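Local atomic coordinates of ESX secretion system protein EccC (Thermomonospora curvata, PDB entry 4NH0), a protein that forms part of the ESX type VII secretion system, which exports proteins such as EsxA and EsxB, and has weak intrinsic ATPase activity that may drive translocation. Residues H358-I363 and H591-P596; R375-L380 and P434-L439; H631-L636 and P647-L652; V637-D642 and D857-L862. All coordinates share one frame; numbering follows the deposited sequence.

Contact 1 of 4, residues H358-I363 and H591-P596; sequences HVSAII and HQIWLP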
loop_
_atom_site.group_PDB
_atom_site.type_symbol
_atom_site.label_atom_id
_atom_site.label_comp_id
_atom_site.label_asym_id
_atom_site.label_seq_id
_atom_site.Cartn_x
_atom_site.Cartn_y
_atom_site.Cartn_z
ATOM N N HIS A 358 37.718 -12.579 8.839
ATOM C CA HIS A 358 38.086 -12.653 7.433
ATOM C C HIS A 358 36.856 -12.868 6.562
ATOM O O HIS A 358 36.788 -12.388 5.433
ATOM C CB HIS A 358 39.089 -13.781 7.193
ATOM C CG HIS A 358 40.296 -13.721 8.073
ATOM N ND1 HIS A 358 40.264 -14.064 9.408
ATOM C CD2 HIS A 358 41.577 -13.369 7.807
ATOM C CE1 HIS A 358 41.469 -13.921 9.927
ATOM N NE2 HIS A 358 42.285 -13.499 8.976
ATOM N N VAL A 359 35.882 -13.596 7.097
ATOM C CA VAL A 359 34.710 -13.981 6.324
ATOM C C VAL A 359 33.694 -12.853 6.206
ATOM O O VAL A 359 33.086 -12.444 7.194
ATOM C CB VAL A 359 34.019 -15.203 6.940
ATOM C CG1 VAL A 359 32.882 -15.657 6.051
ATOM C CG2 VAL A 359 35.020 -16.327 7.140
ATOM N N SER A 360 33.511 -12.359 4.987
ATOM C CA SER A 360 32.532 -11.314 4.725
ATOM C C SER A 360 31.128 -11.893 4.606
ATOM O O SER A 360 30.153 -11.263 5.014
ATOM C CB SER A 360 32.890 -10.547 3.453
ATOM O OG SER A 360 31.867 -9.631 3.110
ATOM N N ALA A 361 31.032 -13.097 4.049
ATOM C CA ALA A 361 29.735 -13.726 3.825
ATOM C C ALA A 361 29.838 -15.235 3.630
ATOM O O ALA A 361 30.738 -15.726 2.952
ATOM C CB ALA A 361 29.054 -13.098 2.623
ATOM N N ILE A 362 28.902 -15.964 4.232
ATOM C CA ILE A 362 28.768 -17.397 3.999
ATOM C C ILE A 362 27.433 -17.676 3.321
ATOM O O ILE A 362 26.395 -17.753 3.979
ATOM C CB ILE A 362 28.861 -18.209 5.304
ATOM C CG1 ILE A 362 30.195 -17.952 6.001
ATOM C CG2 ILE A 362 28.700 -19.695 5.021
ATOM C CD1 ILE A 362 30.360 -18.704 7.300
ATOM N N ILE A 363 27.462 -17.814 2.002
ATOM C CA ILE A 363 26.247 -18.040 1.234
ATOM C C ILE A 363 26.037 -19.528 0.978
ATOM O O ILE A 363 26.626 -20.100 0.062
ATOM C CB ILE A 363 26.285 -17.291 -0.106
ATOM C CG1 ILE A 363 26.691 -15.833 0.116
ATOM C CG2 ILE A 363 24.938 -17.374 -0.799
ATOM C CD1 ILE A 363 26.859 -15.045 -1.162
ATOM N N HIS A 591 34.216 -5.757 4.933
ATOM C CA HIS A 591 33.203 -5.044 4.170
ATOM C C HIS A 591 32.121 -6.013 3.713
ATOM O O HIS A 591 32.413 -7.025 3.077
ATOM C CB HIS A 591 33.831 -4.340 2.967
ATOM C CG HIS A 591 32.831 -3.787 2.001
ATOM N ND1 HIS A 591 31.832 -2.918 2.379
ATOM C CD2 HIS A 591 32.679 -3.980 0.670
ATOM C CE1 HIS A 591 31.105 -2.599 1.323
ATOM N NE2 HIS A 591 31.598 -3.230 0.273
ATOM N N GLN A 592 30.873 -5.702 4.044
ATOM C CA GLN A 592 29.755 -6.573 3.702
ATOM C C GLN A 592 29.490 -6.585 2.201
ATOM O O GLN A 592 29.157 -5.559 1.612
ATOM C CB GLN A 592 28.495 -6.142 4.452
ATOM C CG GLN A 592 28.618 -6.219 5.963
ATOM C CD GLN A 592 28.797 -7.638 6.461
ATOM O OE1 GLN A 592 28.295 -8.588 5.860
ATOM N NE2 GLN A 592 29.521 -7.792 7.563
ATOM N N ILE A 593 29.645 -7.755 1.590
ATOM C CA ILE A 593 29.354 -7.924 0.172
ATOM C C ILE A 593 27.949 -8.485 0.008
ATOM O O ILE A 593 27.266 -8.218 -0.981
ATOM C CB ILE A 593 30.361 -8.867 -0.515
ATOM C CG1 ILE A 593 31.771 -8.655 0.042
ATOM C CG2 ILE A 593 30.334 -8.674 -2.023
ATOM C CD1 ILE A 593 32.361 -7.305 -0.275
ATOM N N TRP A 594 27.526 -9.264 0.997
ATOM C CA TRP A 594 26.229 -9.923 0.970
ATOM C C TRP A 594 25.417 -9.564 2.207
ATOM O O TRP A 594 25.862 -9.767 3.335
ATOM C CB TRP A 594 26.411 -11.439 0.872
ATOM C CG TRP A 594 25.148 -12.228 1.010
ATOM C CD1 TRP A 594 24.596 -12.696 2.167
ATOM C CD2 TRP A 594 24.286 -12.660 -0.049
ATOM N NE1 TRP A 594 23.439 -13.384 1.895
ATOM C CE2 TRP A 594 23.228 -13.377 0.541
ATOM C CE3 TRP A 594 24.305 -12.506 -1.437
ATOM C CZ2 TRP A 594 22.199 -13.938 -0.209
ATOM C CZ3 TRP A 594 23.284 -13.065 -2.180
ATOM C CH2 TRP A 594 22.245 -13.772 -1.565
ATOM N N LEU A 595 24.221 -9.029 1.987
ATOM C CA LEU A 595 23.351 -8.621 3.081
ATOM C C LEU A 595 22.143 -9.544 3.194
ATOM O O LEU A 595 21.705 -10.107 2.192
ATOM C CB LEU A 595 22.899 -7.174 2.885
ATOM C CG LEU A 595 24.001 -6.126 3.024
ATOM C CD1 LEU A 595 23.427 -4.737 2.869
ATOM C CD2 LEU A 595 24.704 -6.269 4.363
ATOM N N PRO A 596 21.614 -9.709 4.420
ATOM C CA PRO A 596 20.409 -10.498 4.700
ATOM C C PRO A 596 19.304 -10.260 3.675
ATOM O O PRO A 596 18.771 -9.154 3.589
ATOM C CB PRO A 596 19.997 -10.006 6.086
ATOM C CG PRO A 596 21.297 -9.698 6.743
ATOM C CD PRO A 596 22.205 -9.169 5.659
#
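The buried hydroxyl OG of S360 donates a hydrogen bond to the backbone O of H591, 2.7 Å away. The C=O...OG angle is 139°, and the hydroxyl is tilted out of the carbonyl plane. OG stands opposite the backbone N of S360 (chi1 173°), which turns it toward the 591-596 loop. CG1 of I593 packs against the same hydroxyl.

Further along, the contact becomes apolar. CB of A361 meets CB of W594 at 3.6 Å. I363 then lies over one face of the indole. Its CG1 sits 4.0 Å from the centroid of the W594 five-membered ring, 13° off the ring normal, a CH-pi contact. Its CD1 reaches toward the benzo part, 3.6 Å from W594 CE3. R375 of helix 371-394 adds a cation-pi contact to the same indole.

Strand 359-364 is the outermost strand at one end of the first ATPase sheet. The 591-596 loop belongs to the connection leading from this sheet to the next one. The two segments run in nearly the same direction, but no backbone hydrogen bond joins them, so the loop does not extend the sheet. It is held by side chains instead. One hydroxyl ties down a backbone carbonyl and one tryptophan covers aliphatic groups. This is consistent with a linker docked on the first FtsK domain.

Contact 2 of 4, residues R375-L380 and P434-L439; sequences RMYDAL and PDFAEL
Helix 371-394 packs here against the start of helix 437-450 in the first FtsK domain, and Y377 and F436 form the centre of the contact. Their rings make an offset edge-to-face pair, with the edge of Y377 turned to the face of F436. The centroids are 5.8 Å apart and the planes meet at 70°. CD1 of Y377 comes within 3.8 Å of CD1 of F436.

L439 covers a face of the Y377 ring with its CD1, while its CB lies 3.5 Å from Y377 CE1. The tyrosine extends with CG opposite its backbone N (chi1 -178°), which sets the ring with its edge at F436 and one face under L439.

Both helices belong to a P-loop NTPase core. Helix 371-394 follows the edge strand 359-364, and helix 437-450 leads into strand 452-458 within the same sheet. The active-site residue E425, assigned by inference, is about 10 Å from the side chain of M376.

On the inner side, M376 bends at its thioether (chi3 63°) and sets CE 3.6 Å from CZ of F436. F436, in the 3-10 turn that leads into the helix, also meets F440 edge-to-face. L380 and L439 cross at about a right angle, with L380 CD1 3.7 Å from L439 CD2, and extend the buried apolar patch. At the outer rim, OH of Y377 stands 3.7 Å from OE1 of E438 without a hydrogen bond.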
loop_
_atom_site.group_PDB
_atom_site.type_symbol
_atom_site.label_atom_id
_atom_site.label_comp_id
_atom_site.label_asym_id
_atom_site.label_seq_id
_atom_site.Cartn_x
_atom_site.Cartn_y
_atom_site.Cartn_z
ATOM N N ARG A 375 20.813 -12.635 -7.372
ATOM C CA ARG A 375 21.175 -11.596 -6.419
ATOM C C ARG A 375 22.667 -11.652 -6.126
ATOM O O ARG A 375 23.346 -10.625 -6.109
ATOM C CB ARG A 375 20.383 -11.727 -5.118
ATOM C CG ARG A 375 21.040 -10.992 -3.961
ATOM C CD ARG A 375 20.113 -10.779 -2.781
ATOM N NE ARG A 375 20.824 -10.146 -1.673
ATOM C CZ ARG A 375 20.236 -9.512 -0.666
ATOM N NH1 ARG A 375 18.916 -9.411 -0.623
ATOM N NH2 ARG A 375 20.971 -8.968 0.293
ATOM N N MET A 376 23.171 -12.862 -5.900
ATOM C CA MET A 376 24.588 -13.067 -5.626
ATOM C C MET A 376 25.439 -12.589 -6.794
ATOM O O MET A 376 26.567 -12.136 -6.609
ATOM C CB MET A 376 24.872 -14.542 -5.334
ATOM C CG MET A 376 26.299 -14.820 -4.893
ATOM S SD MET A 376 26.597 -16.562 -4.548
ATOM C CE MET A 376 26.308 -17.279 -6.161
ATOM N N TYR A 377 24.887 -12.694 -7.999
ATOM C CA TYR A 377 25.546 -12.178 -9.191
ATOM C C TYR A 377 25.796 -10.685 -9.041
ATOM O O TYR A 377 26.928 -10.222 -9.148
ATOM C CB TYR A 377 24.700 -12.455 -10.439
ATOM C CG TYR A 377 25.333 -12.005 -11.738
ATOM C CD1 TYR A 377 26.062 -12.890 -12.519
ATOM C CD2 TYR A 377 25.191 -10.698 -12.191
ATOM C CE1 TYR A 377 26.639 -12.486 -13.709
ATOM C CE2 TYR A 377 25.767 -10.285 -13.377
ATOM C CZ TYR A 377 26.489 -11.184 -14.132
ATOM O OH TYR A 377 27.061 -10.777 -15.314
ATOM N N ASP A 378 24.726 -9.940 -8.779
ATOM C CA ASP A 378 24.802 -8.489 -8.668
ATOM C C ASP A 378 25.602 -8.048 -7.446
ATOM O O ASP A 378 26.237 -6.996 -7.458
ATOM C CB ASP A 378 23.395 -7.890 -8.617
ATOM C CG ASP A 378 22.589 -8.185 -9.866
ATOM O OD1 ASP A 378 23.196 -8.323 -10.949
ATOM O OD2 ASP A 378 21.348 -8.280 -9.768
ATOM N N ALA A 379 25.566 -8.856 -6.392
ATOM C CA ALA A 379 26.305 -8.551 -5.173
ATOM C C ALA A 379 27.807 -8.616 -5.424
ATOM O O ALA A 379 28.574 -7.834 -4.864
ATOM C CB ALA A 379 25.911 -9.503 -4.058
ATOM N N LEU A 380 28.217 -9.553 -6.271
ATOM C CA LEU A 380 29.623 -9.711 -6.620
ATOM C C LEU A 380 29.999 -8.790 -7.774
ATOM O O LEU A 380 31.084 -8.211 -7.786
ATOM C CB LEU A 380 29.926 -11.164 -6.982
ATOM C CG LEU A 380 29.775 -12.169 -5.840
ATOM C CD1 LEU A 380 30.033 -13.583 -6.327
ATOM C CD2 LEU A 380 30.708 -11.816 -4.695
ATOM N N PRO A 434 22.804 -20.888 -16.257
ATOM C CA PRO A 434 23.971 -20.823 -17.146
ATOM C C PRO A 434 24.439 -19.403 -17.452
ATOM O O PRO A 434 25.576 -19.221 -17.886
ATOM C CB PRO A 434 23.476 -21.513 -18.420
ATOM C CG PRO A 434 22.000 -21.350 -18.387
ATOM C CD PRO A 434 21.622 -21.439 -16.942
ATOM N N ASP A 435 23.580 -18.413 -17.231
ATOM C CA ASP A 435 23.947 -17.022 -17.478
ATOM C C ASP A 435 24.935 -16.516 -16.432
ATOM O O ASP A 435 25.520 -15.446 -16.583
ATOM C CB ASP A 435 22.703 -16.132 -17.494
ATOM C CG ASP A 435 21.793 -16.425 -18.668
ATOM O OD1 ASP A 435 22.084 -15.938 -19.782
ATOM O OD2 ASP A 435 20.785 -17.137 -18.480
ATOM N N PHE A 436 25.117 -17.300 -15.374
ATOM C CA PHE A 436 25.996 -16.926 -14.273
ATOM C C PHE A 436 27.466 -17.005 -14.674
ATOM O O PHE A 436 28.328 -16.423 -14.017
ATOM C CB PHE A 436 25.732 -17.825 -13.065
ATOM C CG PHE A 436 26.337 -17.322 -11.789
ATOM C CD1 PHE A 436 25.694 -16.352 -11.042
ATOM C CD2 PHE A 436 27.542 -17.825 -11.333
ATOM C CE1 PHE A 436 26.243 -15.888 -9.865
ATOM C CE2 PHE A 436 28.098 -17.364 -10.158
ATOM C CZ PHE A 436 27.446 -16.397 -9.422
ATOM N N ALA A 437 27.741 -17.724 -15.758
ATOM C CA ALA A 437 29.109 -17.931 -16.223
ATOM C C ALA A 437 29.787 -16.623 -16.621
ATOM O O ALA A 437 31.014 -16.530 -16.618
ATOM C CB ALA A 437 29.123 -18.905 -17.387
ATOM N N GLU A 438 28.984 -15.619 -16.963
ATOM C CA GLU A 438 29.505 -14.306 -17.334
ATOM C C GLU A 438 30.306 -13.689 -16.196
ATOM O O GLU A 438 31.318 -13.027 -16.426
ATOM C CB GLU A 438 28.366 -13.364 -17.731
ATOM C CG GLU A 438 27.499 -13.868 -18.871
ATOM C CD GLU A 438 26.491 -12.834 -19.330
ATOM O OE1 GLU A 438 26.605 -11.663 -18.910
ATOM O OE2 GLU A 438 25.584 -13.190 -20.110
ATOM N N LEU A 439 29.839 -13.905 -14.971
ATOM C CA LEU A 439 30.525 -13.401 -13.789
ATOM C C LEU A 439 31.916 -14.008 -13.681
ATOM O O LEU A 439 32.889 -13.307 -13.410
ATOM C CB LEU A 439 29.720 -13.703 -12.526
ATOM C CG LEU A 439 30.319 -13.167 -11.225
ATOM C CD1 LEU A 439 30.168 -11.660 -11.160
ATOM C CD2 LEU A 439 29.679 -13.819 -10.017
#

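Contact 3 of 4, residues H631-L636 and P647-L652; sequences HAVVGL and PYWLDL
V633 rests under the indole of W649 in the beta hairpin of strands 631-639 and 644-651, at the edge of the second ATPase sheet. CB of V633 is the bump that fills the hollow under the six-membered ring, 3.5 Å from its centroid and 6° off the normal, with CG1 near CH2 and CZ2. W649 holds CG beside its backbone N (chi1 -81°), so the indole leans across the neighbouring strand and lies flat over the valine.

At one end of this face, the H631 ring lies over CA of D651, 4.2 Å from the ring centroid. H631 ND1 bonds to R629 O, and D651 OD1 to S653 N.

The other face carries A632 and L650; beside them, at the bulge, CG2 of V634 fits against CD2 of L650 at 3.6 Å. A632 and V634 also press on helix 669-683, which follows the P-loop.

A632 and L650 form a hydrogen-bonded antiparallel pair, with L650 N to A632 O at 2.9 Å and A632 N to L650 O at 3.2 Å. A beta bulge between V633 and L636 shifts the register by one. V634 N reaches Y648 O at 3.0 Å, and Y648 N meets G635 O at 3.1 Å, from 54° out of the carbonyl plane.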
loop_
_atom_site.group_PDB
_atom_site.type_symbol
_atom_site.label_atom_id
_atom_site.label_comp_id
_atom_site.label_asym_id
_atom_site.label_seq_id
_atom_site.Cartn_x
_atom_site.Cartn_y
_atom_site.Cartn_z
ATOM N N HIS A 631 6.499 13.427 3.816
ATOM C CA HIS A 631 7.232 12.239 3.409
ATOM C C HIS A 631 6.907 11.091 4.353
ATOM O O HIS A 631 6.772 11.291 5.559
ATOM C CB HIS A 631 8.737 12.503 3.387
ATOM C CG HIS A 631 9.190 13.312 2.212
ATOM N ND1 HIS A 631 8.802 14.619 2.013
ATOM C CD2 HIS A 631 10.002 12.998 1.175
ATOM C CE1 HIS A 631 9.354 15.076 0.902
ATOM N NE2 HIS A 631 10.087 14.113 0.376
ATOM N N ALA A 632 6.772 9.891 3.802
ATOM C CA ALA A 632 6.420 8.726 4.602
ATOM C C ALA A 632 7.291 7.528 4.255
ATOM O O ALA A 632 7.506 7.223 3.083
ATOM C CB ALA A 632 4.955 8.380 4.413
ATOM N N VAL A 633 7.794 6.856 5.284
ATOM C CA VAL A 633 8.581 5.646 5.094
ATOM C C VAL A 633 7.657 4.431 5.123
ATOM O O VAL A 633 6.796 4.317 5.993
ATOM C CB VAL A 633 9.682 5.512 6.167
ATOM C CG1 VAL A 633 9.099 5.681 7.561
ATOM C CG2 VAL A 633 10.405 4.184 6.033
ATOM N N VAL A 634 7.831 3.534 4.159
ATOM C CA VAL A 634 6.909 2.417 3.992
ATOM C C VAL A 634 7.561 1.058 4.246
ATOM O O VAL A 634 6.993 0.217 4.942
ATOM C CB VAL A 634 6.286 2.436 2.581
ATOM C CG1 VAL A 634 5.908 1.037 2.130
ATOM C CG2 VAL A 634 5.077 3.356 2.556
ATOM N N GLY A 635 8.750 0.842 3.694
ATOM C CA GLY A 635 9.408 -0.443 3.841
ATOM C C GLY A 635 10.913 -0.409 3.675
ATOM O O GLY A 635 11.564 0.583 3.997
ATOM N N LEU A 636 11.463 -1.507 3.169
ATOM C CA LEU A 636 12.902 -1.635 2.983
ATOM C C LEU A 636 13.227 -2.153 1.586
ATOM O O LEU A 636 12.887 -3.282 1.242
ATOM C CB LEU A 636 13.496 -2.566 4.040
ATOM C CG LEU A 636 15.021 -2.654 4.090
ATOM C CD1 LEU A 636 15.615 -1.323 4.522
ATOM C CD2 LEU A 636 15.463 -3.770 5.021
ATOM N N PRO A 647 15.787 2.366 2.989
ATOM C CA PRO A 647 14.419 2.609 3.409
ATOM C C PRO A 647 13.663 3.193 2.249
ATOM O O PRO A 647 14.235 3.906 1.461
ATOM C CB PRO A 647 14.574 3.669 4.478
ATOM C CG PRO A 647 15.951 3.517 4.965
ATOM C CD PRO A 647 16.736 3.167 3.756
ATOM N N TYR A 648 12.383 2.899 2.150
ATOM C CA TYR A 648 11.590 3.300 1.023
ATOM C C TYR A 648 10.825 4.507 1.448
ATOM O O TYR A 648 10.114 4.446 2.419
ATOM C CB TYR A 648 10.602 2.192 0.754
ATOM C CG TYR A 648 9.940 2.234 -0.574
ATOM C CD1 TYR A 648 10.270 3.177 -1.506
ATOM C CD2 TYR A 648 8.985 1.320 -0.896
ATOM C CE1 TYR A 648 9.659 3.203 -2.733
ATOM C CE2 TYR A 648 8.371 1.340 -2.117
ATOM C CZ TYR A 648 8.712 2.287 -3.025
ATOM O OH TYR A 648 8.100 2.303 -4.240
ATOM N N TRP A 649 10.958 5.605 0.722
ATOM C CA TRP A 649 10.347 6.845 1.115
ATOM C C TRP A 649 9.520 7.372 0.022
ATOM O O TRP A 649 9.875 7.250 -1.148
ATOM C CB TRP A 649 11.392 7.876 1.427
ATOM C CG TRP A 649 11.974 7.748 2.786
ATOM C CD1 TRP A 649 13.143 7.137 3.138
ATOM C CD2 TRP A 649 11.431 8.253 4.020
ATOM N NE1 TRP A 649 13.348 7.225 4.468
ATOM C CE2 TRP A 649 12.359 7.882 5.051
ATOM C CE3 TRP A 649 10.312 8.941 4.359
ATOM C CZ2 TRP A 649 12.157 8.200 6.356
ATOM C CZ3 TRP A 649 10.116 9.258 5.680
ATOM C CH2 TRP A 649 11.017 8.895 6.653
ATOM N N LEU A 650 8.419 7.997 0.391
ATOM C CA LEU A 650 7.459 8.508 -0.552
ATOM C C LEU A 650 7.329 10.003 -0.405
ATOM O O LEU A 650 7.329 10.509 0.684
ATOM C CB LEU A 650 6.126 7.850 -0.285
ATOM C CG LEU A 650 5.858 6.498 -0.917
ATOM C CD1 LEU A 650 7.123 5.695 -1.006
ATOM C CD2 LEU A 650 4.831 5.751 -0.110
ATOM N N ASP A 651 7.233 10.705 -1.520
ATOM C CA ASP A 651 7.126 12.158 -1.537
ATOM C C ASP A 651 5.715 12.569 -1.929
ATOM O O ASP A 651 5.436 12.830 -3.098
ATOM C CB ASP A 651 8.147 12.770 -2.498
ATOM C CG ASP A 651 8.315 14.266 -2.298
ATOM O OD1 ASP A 651 7.514 14.867 -1.555
ATOM O OD2 ASP A 651 9.252 14.843 -2.889
ATOM N N LEU A 652 4.827 12.629 -0.943
ATOM C CA LEU A 652 3.435 12.980 -1.188
ATOM C C LEU A 652 3.224 14.487 -1.093
ATOM O O LEU A 652 2.099 14.956 -0.934
ATOM C CB LEU A 652 2.521 12.257 -0.198
ATOM C CG LEU A 652 2.751 10.753 -0.044
ATOM C CD1 LEU A 652 1.706 10.138 0.869
ATOM C CD2 LEU A 652 2.755 10.064 -1.399
#

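Contact 4 of 4, residues V637-D642 and D857-L862; sequences VDRPFD and DGYHFL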
loop_
_atom_site.group_PDB
_atom_site.type_symbol
_atom_site.label_atom_id
_atom_site.label_comp_id
_atom_site.label_asym_id
_atom_site.label_seq_id
_atom_site.Cartn_x
_atom_site.Cartn_y
_atom_site.Cartn_z
ATOM N N VAL A 637 13.887 -1.320 0.788
ATOM C CA VAL A 637 14.243 -1.685 -0.578
ATOM C C VAL A 637 15.584 -2.407 -0.614
ATOM O O VAL A 637 16.526 -2.012 0.070
ATOM C CB VAL A 637 14.306 -0.445 -1.489
ATOM C CG1 VAL A 637 14.597 -0.847 -2.926
ATOM C CG2 VAL A 637 13.008 0.328 -1.410
ATOM N N ASP A 638 15.666 -3.466 -1.412
ATOM C CA ASP A 638 16.902 -4.224 -1.545
ATOM C C ASP A 638 17.700 -3.766 -2.761
ATOM O O ASP A 638 17.241 -3.880 -3.897
ATOM C CB ASP A 638 16.603 -5.721 -1.646
ATOM C CG ASP A 638 17.828 -6.581 -1.394
ATOM O OD1 ASP A 638 18.941 -6.025 -1.285
ATOM O OD2 ASP A 638 17.679 -7.818 -1.306
ATOM N N ARG A 639 18.896 -3.243 -2.510
ATOM C CA ARG A 639 19.818 -2.872 -3.577
ATOM C C ARG A 639 21.110 -3.670 -3.460
ATOM O O ARG A 639 22.119 -3.156 -2.976
ATOM C CB ARG A 639 20.122 -1.372 -3.541
ATOM C CG ARG A 639 18.988 -0.493 -4.039
ATOM C CD ARG A 639 19.447 0.384 -5.194
ATOM N NE ARG A 639 19.349 1.810 -4.897
ATOM C CZ ARG A 639 19.479 2.772 -5.806
ATOM N NH1 ARG A 639 19.712 2.461 -7.074
ATOM N NH2 ARG A 639 19.375 4.045 -5.449
ATOM N N PRO A 640 21.086 -4.933 -3.912
ATOM C CA PRO A 640 22.221 -5.848 -3.757
ATOM C C PRO A 640 23.455 -5.405 -4.536
ATOM O O PRO A 640 24.576 -5.630 -4.081
ATOM C CB PRO A 640 21.680 -7.171 -4.304
ATOM C CG PRO A 640 20.620 -6.770 -5.265
ATOM C CD PRO A 640 19.985 -5.546 -4.675
ATOM N N PHE A 641 23.247 -4.788 -5.695
ATOM C CA PHE A 641 24.353 -4.303 -6.514
ATOM C C PHE A 641 25.143 -3.233 -5.774
ATOM O O PHE A 641 26.372 -3.209 -5.822
ATOM C CB PHE A 641 23.836 -3.752 -7.844
ATOM C CG PHE A 641 24.920 -3.243 -8.754
ATOM C CD1 PHE A 641 25.283 -1.906 -8.745
ATOM C CD2 PHE A 641 25.574 -4.103 -9.618
ATOM C CE1 PHE A 641 26.279 -1.439 -9.580
ATOM C CE2 PHE A 641 26.571 -3.641 -10.456
ATOM C CZ PHE A 641 26.924 -2.307 -10.437
ATOM N N ASP A 642 24.426 -2.349 -5.089
ATOM C CA ASP A 642 25.054 -1.272 -4.337
ATOM C C ASP A 642 25.452 -1.747 -2.944
ATOM O O ASP A 642 25.931 -0.964 -2.124
ATOM C CB ASP A 642 24.113 -0.070 -4.245
ATOM C CG ASP A 642 23.618 0.386 -5.604
ATOM O OD1 ASP A 642 24.270 1.257 -6.216
ATOM O OD2 ASP A 642 22.577 -0.130 -6.061
ATOM N N ASP A 857 11.643 2.118 -9.128
ATOM C CA ASP A 857 12.902 2.062 -9.861
ATOM C C ASP A 857 13.150 0.661 -10.399
ATOM O O ASP A 857 14.015 0.457 -11.251
ATOM C CB ASP A 857 14.069 2.505 -8.975
ATOM C CG ASP A 857 13.713 3.676 -8.079
ATOM O OD1 ASP A 857 13.290 4.723 -8.611
ATOM O OD2 ASP A 857 13.874 3.556 -6.847
ATOM N N GLY A 858 12.379 -0.299 -9.896
ATOM C CA GLY A 858 12.456 -1.669 -10.367
ATOM C C GLY A 858 13.200 -2.593 -9.426
ATOM O O GLY A 858 13.897 -3.504 -9.868
ATOM N N TYR A 859 13.047 -2.370 -8.124
ATOM C CA TYR A 859 13.765 -3.158 -7.127
ATOM C C TYR A 859 12.816 -3.848 -6.154
ATOM O O TYR A 859 11.732 -3.343 -5.864
ATOM C CB TYR A 859 14.747 -2.273 -6.360
ATOM C CG TYR A 859 15.832 -1.685 -7.232
ATOM C CD1 TYR A 859 16.348 -2.397 -8.304
ATOM C CD2 TYR A 859 16.323 -0.409 -6.996
ATOM C CE1 TYR A 859 17.335 -1.863 -9.109
ATOM C CE2 TYR A 859 17.306 0.135 -7.798
ATOM C CZ TYR A 859 17.810 -0.596 -8.850
ATOM O OH TYR A 859 18.792 -0.058 -9.649
ATOM N N HIS A 860 13.233 -5.004 -5.649
ATOM C CA HIS A 860 12.443 -5.743 -4.674
ATOM C C HIS A 860 12.485 -5.059 -3.316
ATOM O O HIS A 860 13.548 -4.649 -2.851
ATOM C CB HIS A 860 12.946 -7.182 -4.547
ATOM C CG HIS A 860 12.722 -8.011 -5.772
ATOM N ND1 HIS A 860 11.467 -8.400 -6.189
ATOM C CD2 HIS A 860 13.593 -8.529 -6.670
ATOM C CE1 HIS A 860 11.574 -9.119 -7.291
ATOM N NE2 HIS A 860 12.853 -9.213 -7.604
ATOM N N PHE A 861 11.326 -4.936 -2.681
ATOM C CA PHE A 861 11.260 -4.375 -1.340
ATOM C C PHE A 861 10.306 -5.179 -0.470
ATOM O O PHE A 861 9.573 -6.035 -0.962
ATOM C CB PHE A 861 10.833 -2.904 -1.382
ATOM C CG PHE A 861 9.372 -2.697 -1.672
ATOM C CD1 PHE A 861 8.462 -2.538 -0.640
ATOM C CD2 PHE A 861 8.912 -2.644 -2.975
ATOM C CE1 PHE A 861 7.123 -2.344 -0.902
ATOM C CE2 PHE A 861 7.571 -2.445 -3.241
ATOM C CZ PHE A 861 6.676 -2.297 -2.203
ATOM N N LEU A 862 10.322 -4.894 0.826
ATOM C CA LEU A 862 9.465 -5.587 1.775
ATOM C C LEU A 862 8.772 -4.581 2.684
ATOM O O LEU A 862 9.427 -3.866 3.442
ATOM C CB LEU A 862 10.280 -6.588 2.595
ATOM C CG LEU A 862 9.521 -7.495 3.563
ATOM C CD1 LEU A 862 8.463 -8.290 2.824
ATOM C CD2 LEU A 862 10.488 -8.427 4.269
#
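Y859 packs on V637 and R639 of strand 631-639. With G858 before it, it forms a G1 beta bulge, both facing T855. G858 takes the position with positive phi, and its backbone O accepts a hydrogen bond from K841 NZ.

Y859 lies along the side of the first segment. Its CB packs on CG1 of V637 at 3.7 Å, and V637 CG1 also lies near the plane of the ring, at its edge. Farther out, the ring meets the bent chain of R639. CE2 of Y859 is 3.4 Å from R639 CD and equally close to NH1, with the guanidinium and ring planes 39° apart.

H860 contributes its backbone O, which accepts D638 N at 2.8 Å. The N-H points almost straight at it, with an angle of 167°. The carboxylate of D638 turns toward R375 of the first FtsK domain, where the modelled salt bridge is too short to be taken at face value.

F861 pairs with V637 as antiparallel, non-hydrogen-bonded neighbours. Its CB lies 3.7 Å from V637 CA and 3.9 Å from V637 CG2. CG sits between the backbone N and carbonyl carbon (chi1 75°). The ring thus leads away from V637 and meets Y648 edge-to-face.

Strands 631-639 and 860-863 are antiparallel neighbours that extend the parallel core of the second FtsK P-loop domain, and strand 860-863 carries the ATP-binding residue T863.

In the fold
Contact 2 lies in the first ATPase domain, contact 1 docks the following linker onto it, and contacts 3 and 4 lie in the second. Contacts 1 and 2 lie 16 Å apart between centres and share a packed interface, where W594 CZ3 is 3.5 Å from R375 CG. The side chain of I363 is about 12 Å from that of the inferred catalytic E425. R375 faces D638 of contact 4 across the domain boundary, probably as a salt bridge, although the modelled distance is too short to trust. Contacts 3 and 4 share strand 631-639, and their centres are 14 Å apart. G635 of contact 3 and F861 of contact 4 each lie about 8 Å from bound ATP.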